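Local coordinates for protein hydrazine synthase alpha subunit (Candidatus Kuenenia stuttgartiensis, PDB 5C2V) that forms part of the hydrazine synthase complex, where it catalyses the condensation of hydroxylamine with ammonia to give hydrazine, at residues V29-F34 with L61-T66; K70-D75 with W106-D111. All coordinates share one frame; numbering follows the deposited sequence.

Interaction 1 of 2, residues V29-F34 with L61-T66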
ATOM      1  N   VAL D  29     -14.841   4.741 -43.503  1.00 87.14           N
ATOM      2  CA  VAL D  29     -13.738   5.641 -43.181  1.00 86.95           C
ATOM      3  C   VAL D  29     -12.613   5.534 -44.206  1.00 78.47           C
ATOM      4  O   VAL D  29     -11.877   4.546 -44.228  1.00 78.19           O
ATOM      5  CB  VAL D  29     -13.166   5.341 -41.780  1.00 83.38           C
ATOM      6  CG1 VAL D  29     -11.958   6.223 -41.493  1.00 68.77           C
ATOM      7  CG2 VAL D  29     -14.237   5.517 -40.715  1.00 79.66           C
ATOM      8  N   SER D  30     -12.488   6.543 -45.063  1.00 80.51           N
ATOM      9  CA  SER D  30     -11.403   6.576 -46.041  1.00 88.94           C
ATOM     10  C   SER D  30     -10.230   7.483 -45.658  1.00 85.50           C
ATOM     11  O   SER D  30      -9.207   7.489 -46.341  1.00 84.08           O
ATOM     12  CB  SER D  30     -11.948   7.008 -47.405  1.00 78.63           C
ATOM     13  OG  SER D  30     -12.462   8.327 -47.354  1.00 89.65           O
ATOM     14  N   GLN D  31     -10.362   8.231 -44.565  1.00 76.99           N
ATOM     15  CA  GLN D  31      -9.359   9.240 -44.211  1.00 79.66           C
ATOM     16  C   GLN D  31      -9.242   9.433 -42.700  1.00 89.74           C
ATOM     17  O   GLN D  31     -10.218   9.273 -41.969  1.00 82.76           O
ATOM     18  CB  GLN D  31      -9.685  10.584 -44.878  1.00 78.89           C
ATOM     19  CG  GLN D  31      -9.454  10.626 -46.387  1.00 86.02           C
ATOM     20  CD  GLN D  31      -9.663  12.007 -46.981  1.00 88.41           C
ATOM     21  OE1 GLN D  31     -10.012  12.954 -46.277  1.00 67.70           O
ATOM     22  NE2 GLN D  31      -9.449  12.126 -48.288  1.00 65.89           N
ATOM     23  N   ILE D  32      -8.043   9.776 -42.236  1.00 82.05           N
ATOM     24  CA  ILE D  32      -7.814   9.996 -40.810  1.00 67.84           C
ATOM     25  C   ILE D  32      -6.982  11.250 -40.537  1.00 63.43           C
ATOM     26  O   ILE D  32      -6.128  11.631 -41.335  1.00 72.70           O
ATOM     27  CB  ILE D  32      -7.110   8.784 -40.151  1.00 74.15           C
ATOM     28  CG1 ILE D  32      -5.722   8.566 -40.759  1.00 84.65           C
ATOM     29  CG2 ILE D  32      -7.955   7.522 -40.280  1.00 52.69           C
ATOM     30  CD1 ILE D  32      -4.935   7.457 -40.097  1.00 77.85           C
ATOM     31  N   LEU D  33      -7.244  11.887 -39.401  1.00 62.29           N
ATOM     32  CA  LEU D  33      -6.449  13.023 -38.946  1.00 76.90           C
ATOM     33  C   LEU D  33      -5.567  12.602 -37.779  1.00 83.75           C
ATOM     34  O   LEU D  33      -6.020  11.873 -36.897  1.00 91.01           O
ATOM     35  CB  LEU D  33      -7.349  14.186 -38.520  1.00 65.61           C
ATOM     36  CG  LEU D  33      -8.123  14.961 -39.586  1.00 81.96           C
ATOM     37  CD1 LEU D  33      -9.190  15.822 -38.933  1.00 64.71           C
ATOM     38  CD2 LEU D  33      -7.175  15.821 -40.399  1.00 90.25           C
ATOM     39  N   PHE D  34      -4.315  13.049 -37.763  1.00 76.48           N
ATOM     40  CA  PHE D  34      -3.465  12.761 -36.610  1.00 85.28           C
ATOM     41  C   PHE D  34      -2.334  13.769 -36.421  1.00 78.89           C
ATOM     42  O   PHE D  34      -1.992  14.526 -37.329  1.00 74.36           O
ATOM     43  CB  PHE D  34      -2.889  11.341 -36.701  1.00 73.48           C
ATOM     44  CG  PHE D  34      -2.011  11.105 -37.897  1.00 75.94           C
ATOM     45  CD1 PHE D  34      -0.641  11.293 -37.818  1.00 76.27           C
ATOM     46  CD2 PHE D  34      -2.553  10.670 -39.096  1.00 83.15           C
ATOM     47  CE1 PHE D  34       0.170  11.066 -38.913  1.00 86.62           C
ATOM     48  CE2 PHE D  34      -1.747  10.443 -40.196  1.00 80.30           C
ATOM     49  CZ  PHE D  34      -0.384  10.641 -40.104  1.00 88.12           C
ATOM     50  N   LEU D  61      -3.613  15.264 -42.390  1.00 83.40           N
ATOM     51  CA  LEU D  61      -4.677  14.422 -42.924  1.00 77.19           C
ATOM     52  C   LEU D  61      -4.098  13.371 -43.866  1.00 69.07           C
ATOM     53  O   LEU D  61      -3.288  13.685 -44.742  1.00 76.53           O
ATOM     54  CB  LEU D  61      -5.719  15.272 -43.656  1.00 87.75           C
ATOM     55  CG  LEU D  61      -6.850  14.539 -44.380  1.00 85.24           C
ATOM     56  CD1 LEU D  61      -7.653  13.688 -43.410  1.00 82.06           C
ATOM     57  CD2 LEU D  61      -7.753  15.533 -45.098  1.00 87.69           C
ATOM     58  N   PHE D  62      -4.524  12.126 -43.683  1.00 61.88           N
ATOM     59  CA  PHE D  62      -3.977  11.003 -44.433  1.00 65.59           C
ATOM     60  C   PHE D  62      -5.081  10.130 -45.025  1.00 71.80           C
ATOM     61  O   PHE D  62      -6.019   9.739 -44.328  1.00 80.17           O
ATOM     62  CB  PHE D  62      -3.065  10.167 -43.531  1.00 66.48           C
ATOM     63  CG  PHE D  62      -2.578   8.894 -44.163  1.00 62.53           C
ATOM     64  CD1 PHE D  62      -1.536   8.912 -45.075  1.00 68.09           C
ATOM     65  CD2 PHE D  62      -3.154   7.678 -43.833  1.00 69.02           C
ATOM     66  CE1 PHE D  62      -1.084   7.740 -45.654  1.00 61.78           C
ATOM     67  CE2 PHE D  62      -2.706   6.504 -44.409  1.00 57.63           C
ATOM     68  CZ  PHE D  62      -1.670   6.535 -45.320  1.00 59.29           C
ATOM     69  N   ASP D  63      -4.960   9.831 -46.314  1.00 68.68           N
ATOM     70  CA  ASP D  63      -5.920   8.978 -47.004  1.00 75.26           C
ATOM     71  C   ASP D  63      -5.468   7.521 -46.951  1.00 77.90           C
ATOM     72  O   ASP D  63      -4.340   7.200 -47.319  1.00 79.77           O
ATOM     73  CB  ASP D  63      -6.097   9.435 -48.454  1.00 87.78           C
ATOM     74  CG  ASP D  63      -7.188   8.672 -49.179  1.00 85.47           C
ATOM     75  OD1 ASP D  63      -6.890   7.599 -49.745  1.00 69.91           O
ATOM     76  OD2 ASP D  63      -8.344   9.147 -49.186  1.00 91.95           O
ATOM     77  N   LEU D  64      -6.359   6.645 -46.497  1.00 81.43           N
ATOM     78  CA  LEU D  64      -6.018   5.243 -46.272  1.00 74.38           C
ATOM     79  C   LEU D  64      -5.900   4.448 -47.570  1.00 69.61           C
ATOM     80  O   LEU D  64      -5.414   3.318 -47.572  1.00 83.15           O
ATOM     81  CB  LEU D  64      -7.059   4.589 -45.361  1.00 83.76           C
ATOM     82  CG  LEU D  64      -7.369   5.320 -44.053  1.00 81.78           C
ATOM     83  CD1 LEU D  64      -8.379   4.539 -43.226  1.00 77.95           C
ATOM     84  CD2 LEU D  64      -6.097   5.570 -43.259  1.00 94.06           C
ATOM     85  N   ASN D  65      -6.344   5.044 -48.672  1.00 92.23           N
ATOM     86  CA  ASN D  65      -6.328   4.372 -49.966  1.00 91.86           C
ATOM     87  C   ASN D  65      -5.239   4.921 -50.885  1.00 86.48           C
ATOM     88  O   ASN D  65      -4.327   4.195 -51.280  1.00 81.83           O
ATOM     89  CB  ASN D  65      -7.697   4.486 -50.640  1.00 89.46           C
ATOM     90  CG  ASN D  65      -8.784   3.753 -49.875  1.00 87.78           C
ATOM     91  OD1 ASN D  65      -8.959   2.543 -50.028  1.00 74.33           O
ATOM     92  ND2 ASN D  65      -9.518   4.483 -49.043  1.00 76.54           N
ATOM     93  N   THR D  66      -5.340   6.203 -51.222  1.00 78.65           N
ATOM     94  CA  THR D  66      -4.369   6.850 -52.100  1.00 87.08           C
ATOM     95  C   THR D  66      -3.014   7.055 -51.422  1.00 93.77           C
ATOM     96  O   THR D  66      -2.049   7.470 -52.067  1.00 89.10           O
ATOM     97  CB  THR D  66      -4.885   8.217 -52.593  1.00 91.37           C
ATOM     98  OG1 THR D  66      -4.991   9.119 -51.484  1.00 84.08           O
ATOM     99  CG2 THR D  66      -6.246   8.068 -53.255  1.00 89.01           C
TER

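Interaction 2 of 2, residues K70-D75 with W106-D111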
ATOM      1  N   LYS D  70      -1.273  15.233 -46.167  1.00 63.39           N
ATOM      2  CA  LYS D  70      -1.347  16.687 -46.308  1.00 71.62           C
ATOM      3  C   LYS D  70      -1.286  17.413 -44.961  1.00 71.48           C
ATOM      4  O   LYS D  70      -1.941  17.009 -44.000  1.00 71.44           O
ATOM      5  CB  LYS D  70      -2.627  17.081 -47.050  1.00 70.92           C
ATOM      6  CG  LYS D  70      -2.824  18.582 -47.194  1.00 59.59           C
ATOM      7  CD  LYS D  70      -4.122  18.909 -47.917  1.00 82.05           C
ATOM      8  CE  LYS D  70      -4.324  20.412 -48.025  1.00 87.58           C
ATOM      9  NZ  LYS D  70      -5.582  20.756 -48.744  1.00 69.77           N
ATOM     10  N   VAL D  71      -0.502  18.488 -44.907  1.00 67.22           N
ATOM     11  CA  VAL D  71      -0.365  19.295 -43.697  1.00 63.07           C
ATOM     12  C   VAL D  71      -1.329  20.481 -43.699  1.00 67.55           C
ATOM     13  O   VAL D  71      -1.210  21.387 -44.523  1.00 80.02           O
ATOM     14  CB  VAL D  71       1.071  19.831 -43.531  1.00 65.37           C
ATOM     15  CG1 VAL D  71       1.164  20.729 -42.306  1.00 66.27           C
ATOM     16  CG2 VAL D  71       2.066  18.684 -43.438  1.00 58.04           C
ATOM     17  N   LEU D  72      -2.293  20.456 -42.783  1.00 72.09           N
ATOM     18  CA  LEU D  72      -3.293  21.517 -42.666  1.00 78.25           C
ATOM     19  C   LEU D  72      -2.812  22.727 -41.859  1.00 74.56           C
ATOM     20  O   LEU D  72      -3.203  23.864 -42.129  1.00 92.13           O
ATOM     21  CB  LEU D  72      -4.576  20.961 -42.039  1.00 72.40           C
ATOM     22  CG  LEU D  72      -5.498  20.122 -42.932  1.00 84.89           C
ATOM     23  CD1 LEU D  72      -4.904  18.754 -43.242  1.00 74.09           C
ATOM     24  CD2 LEU D  72      -6.873  19.974 -42.304  1.00 89.19           C
ATOM     25  N   THR D  73      -1.964  22.468 -40.870  1.00 61.71           N
ATOM     26  CA  THR D  73      -1.621  23.442 -39.833  1.00 72.24           C
ATOM     27  C   THR D  73      -0.381  24.289 -40.121  1.00 71.43           C
ATOM     28  O   THR D  73       0.131  24.953 -39.219  1.00 67.35           O
ATOM     29  CB  THR D  73      -1.442  22.757 -38.473  1.00 76.35           C
ATOM     30  OG1 THR D  73      -0.586  21.617 -38.614  1.00 86.93           O
ATOM     31  CG2 THR D  73      -2.796  22.312 -37.941  1.00 82.39           C
ATOM     32  N   ASN D  74       0.105  24.250 -41.359  1.00 73.55           N
ATOM     33  CA  ASN D  74       1.352  24.917 -41.748  1.00 64.20           C
ATOM     34  C   ASN D  74       1.465  26.375 -41.288  1.00 69.20           C
ATOM     35  O   ASN D  74       2.568  26.912 -41.191  1.00 82.61           O
ATOM     36  CB  ASN D  74       1.510  24.870 -43.272  1.00 60.82           C
ATOM     37  CG  ASN D  74       2.571  23.884 -43.724  1.00 79.53           C
ATOM     38  OD1 ASN D  74       3.558  23.650 -43.026  1.00 85.09           O
ATOM     39  ND2 ASN D  74       2.375  23.305 -44.903  1.00 69.42           N
ATOM     40  N   ASP D  75       0.332  27.015 -41.014  1.00 73.99           N
ATOM     41  CA  ASP D  75       0.331  28.362 -40.451  1.00 72.08           C
ATOM     42  C   ASP D  75       0.651  28.370 -38.955  1.00 67.58           C
ATOM     43  O   ASP D  75       0.890  29.428 -38.373  1.00 66.38           O
ATOM     44  CB  ASP D  75      -1.021  29.039 -40.688  1.00 84.94           C
ATOM     45  CG  ASP D  75      -1.283  29.317 -42.153  1.00 96.00           C
ATOM     46  OD1 ASP D  75      -0.724  28.597 -43.006  1.00 89.02           O
ATOM     47  OD2 ASP D  75      -2.050  30.258 -42.451  1.00 99.68           O
ATOM     48  N   TRP D 106      -8.562  26.436 -31.650  1.00 73.82           N
ATOM     49  CA  TRP D 106      -8.877  26.842 -33.012  1.00 72.83           C
ATOM     50  C   TRP D 106      -9.782  25.804 -33.662  1.00 79.76           C
ATOM     51  O   TRP D 106      -9.946  24.706 -33.136  1.00 71.05           O
ATOM     52  CB  TRP D 106      -7.600  27.014 -33.839  1.00 77.07           C
ATOM     53  CG  TRP D 106      -6.572  27.921 -33.223  1.00 86.01           C
ATOM     54  CD1 TRP D 106      -5.768  27.643 -32.155  1.00 79.24           C
ATOM     55  CD2 TRP D 106      -6.219  29.240 -33.657  1.00 81.86           C
ATOM     56  NE1 TRP D 106      -4.949  28.713 -31.888  1.00 80.50           N
ATOM     57  CE2 TRP D 106      -5.205  29.705 -32.797  1.00 79.57           C
ATOM     58  CE3 TRP D 106      -6.667  30.074 -34.685  1.00 86.05           C
ATOM     59  CZ2 TRP D 106      -4.631  30.968 -32.934  1.00 90.15           C
ATOM     60  CZ3 TRP D 106      -6.094  31.326 -34.820  1.00 88.62           C
ATOM     61  CH2 TRP D 106      -5.089  31.761 -33.949  1.00 93.59           C
ATOM     62  N   GLU D 107     -10.377  26.153 -34.797  1.00 84.19           N
ATOM     63  CA  GLU D 107     -11.112  25.176 -35.592  1.00 72.20           C
ATOM     64  C   GLU D 107     -10.999  25.499 -37.074  1.00 68.32           C
ATOM     65  O   GLU D 107     -10.883  26.663 -37.459  1.00 66.38           O
ATOM     66  CB  GLU D 107     -12.586  25.111 -35.180  1.00 76.63           C
ATOM     67  CG  GLU D 107     -13.265  26.454 -34.968  1.00 88.73           C
ATOM     68  CD  GLU D 107     -14.778  26.324 -34.903  1.00 98.10           C
ATOM     69  OE1 GLU D 107     -15.329  25.465 -35.622  1.00 86.24           O
ATOM     70  OE2 GLU D 107     -15.419  27.069 -34.134  1.00 91.83           O
ATOM     71  N   MET D 108     -11.028  24.461 -37.905  1.00 58.78           N
ATOM     72  CA  MET D 108     -10.939  24.645 -39.348  1.00 65.36           C
ATOM     73  C   MET D 108     -11.586  23.486 -40.096  1.00 75.67           C
ATOM     74  O   MET D 108     -11.796  22.413 -39.535  1.00 76.53           O
ATOM     75  CB  MET D 108      -9.480  24.795 -39.786  1.00 78.03           C
ATOM     76  CG  MET D 108      -8.698  23.491 -39.796  1.00 82.93           C
ATOM     77  SD  MET D 108      -7.138  23.607 -40.696  1.00 87.06           S
ATOM     78  CE  MET D 108      -6.280  24.855 -39.740  1.00 68.37           C
ATOM     79  N   ASN D 109     -11.898  23.712 -41.367  1.00 67.76           N
ATOM     80  CA  ASN D 109     -12.488  22.680 -42.208  1.00 73.33           C
ATOM     81  C   ASN D 109     -11.493  21.567 -42.515  1.00 62.40           C
ATOM     82  O   ASN D 109     -10.283  21.754 -42.397  1.00 73.56           O
ATOM     83  CB  ASN D 109     -13.016  23.286 -43.508  1.00 81.58           C
ATOM     84  CG  ASN D 109     -14.063  24.355 -43.269  1.00 82.81           C
ATOM     85  OD1 ASN D 109     -14.841  24.276 -42.319  1.00 85.79           O
ATOM     86  ND2 ASN D 109     -14.087  25.364 -44.133  1.00 81.13           N
ATOM     87  N   ILE D 110     -12.015  20.407 -42.904  1.00 64.19           N
ATOM     88  CA  ILE D 110     -11.184  19.244 -43.197  1.00 60.10           C
ATOM     89  C   ILE D 110     -10.274  19.490 -44.405  1.00 75.71           C
ATOM     90  O   ILE D 110      -9.212  18.879 -44.526  1.00 89.97           O
ATOM     91  CB  ILE D 110     -12.058  17.986 -43.441  1.00 65.54           C
ATOM     92  CG1 ILE D 110     -11.194  16.725 -43.537  1.00 73.73           C
ATOM     93  CG2 ILE D 110     -12.928  18.158 -44.681  1.00100.29           C
ATOM     94  CD1 ILE D 110     -11.984  15.462 -43.802  1.00 75.43           C
ATOM     95  N   ASP D 111     -10.683  20.401 -45.283  1.00 89.10           N
ATOM     96  CA  ASP D 111      -9.910  20.702 -46.485  1.00 82.40           C
ATOM     97  C   ASP D 111      -8.735  21.633 -46.193  1.00 82.64           C
ATOM     98  O   ASP D 111      -7.805  21.741 -46.992  1.00 92.90           O
ATOM     99  CB  ASP D 111     -10.810  21.315 -47.564  1.00 81.81           C
ATOM    100  CG  ASP D 111     -11.603  22.512 -47.062  1.00 85.14           C
ATOM    101  OD1 ASP D 111     -11.128  23.223 -46.152  1.00 88.10           O
ATOM    102  OD2 ASP D 111     -12.711  22.746 -47.589  1.00 78.32           O
TER

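Interaction 1 of 2, residues V29-F34 with L61-T66
Gln31 and Asp63 reach each other because Gln31 sets CG opposite its own carbonyl carbon (chi1 -72°) and runs on extended, while Asp63 holds its carboxylate anti to its backbone N (chi1 -174°). Gln31 NE2 gives a weak hydrogen bond to Asp63 OD2 at 3.3 Å, with amide and carboxylate planes turned 81° apart. A long amide suits this partly exposed position: its NE2 serves the aspartate, and its OE1 lies 3.6 Å from Leu61 CD2. On the same face Leu33 CD2 packs against Leu61 CB.

The backbones beneath form the two middle strands of a four-stranded antiparallel blade in the six-bladed beta-propeller. Ile32 and Phe62 are a hydrogen-bonded pair: Ile32 N to Phe62 O and Phe62 N to Ile32 O are both 2.9 Å. Their side chains lie side by side on the other face, where Ile32 CG1 meets the edge of the Phe62 ring and Phe34 CE2 touches Phe62 CB at 3.6 Å; Tyr375 also meets the Phe62 ring.

Beyond the paired strands, Leu64 N donates a hydrogen bond to Ser30 O at 3.0 Å. The Leu64 side chain crosses that of Ile32 at about a right angle, its CD2 3.9 Å from Ile32 CD1. Aspartate fits position 63 because its OD1 accepts from Asn65 N, closing an Asx turn, and from Thr66 N, which extends it to an Asx motif as the chain leaves the strand.

Interaction 2 of 2, residues K70-D75 with W106-D111
Leu72 meets both Met108 and the chain after it, and takes the largest share of the surface buried here. Its CB lies 3.9 Å from Met108 SD, and its CD2 branch, also beside the sulfur, reaches the backbone, 3.4 Å from Ile110 O and 3.8 Å from Asn109 O. A branched, wholly apolar side chain suits this buried place: one methyl can follow the bend of the chain opposite while CB stays against the thioether.

Met108 answers with a flexible, unbranched side chain. Its first two torsions carry SD to Leu72 CB, and the bend at the last (chi3 62°) turns CE toward Leu72 O, 4.0 Å away. Phe91, Phe93 and Leu115 also pack on the Met108 side chain and give it largely apolar neighbours.

Two neighbouring blades of the propeller meet in this way. Leu72 follows the outermost strand of one, 69-71, on the way to the innermost strand of the next, whereas Met108 belongs to the third strand of that second blade, 103-109. No backbone-to-backbone hydrogen bond joins the two segments; Lys70 and Leu72 meet Met108 and the backbone that follows it through their side chains.

Asp111, the third main contributor, takes part through its backbone. Lys70, fully extended, carries NZ to Asp111 O for a 3.0 Å hydrogen bond, the donor tilted 20° from the carbonyl plane. The Asp111 carboxylate is occupied differently: OD1 is hydrogen-bonded to Ser113 OG and lies 6.6 Å from Lys70 NZ. A lysine fits this exposed position, since its long aliphatic chain can span from one blade to the other while the ammonium group stays near the surface.

In the fold
Interaction 1 closes along the chain before interaction 2 opens, and their centres lie 14 Å apart in the N-terminal propeller. Both reach the sheet in which strands 58-63 and 69-71 are neighbours, joined by a probable hydrogen bond from Leu61 N to Lys70 O; interaction 2 also reaches the next blade through 103-109. Leu61 packs against Leu72, linking the pairing within a blade to the packing between blades. Strand 381-387 lies on the other side of 31-37, so the first blade combines early strands with one from much later in the sequence, the closure by which a propeller fastens its ring. The hemes belong to the middle and C-terminal domains; the nearer ligand is trimethyl glycine, which Asn74 of 70-75 touches.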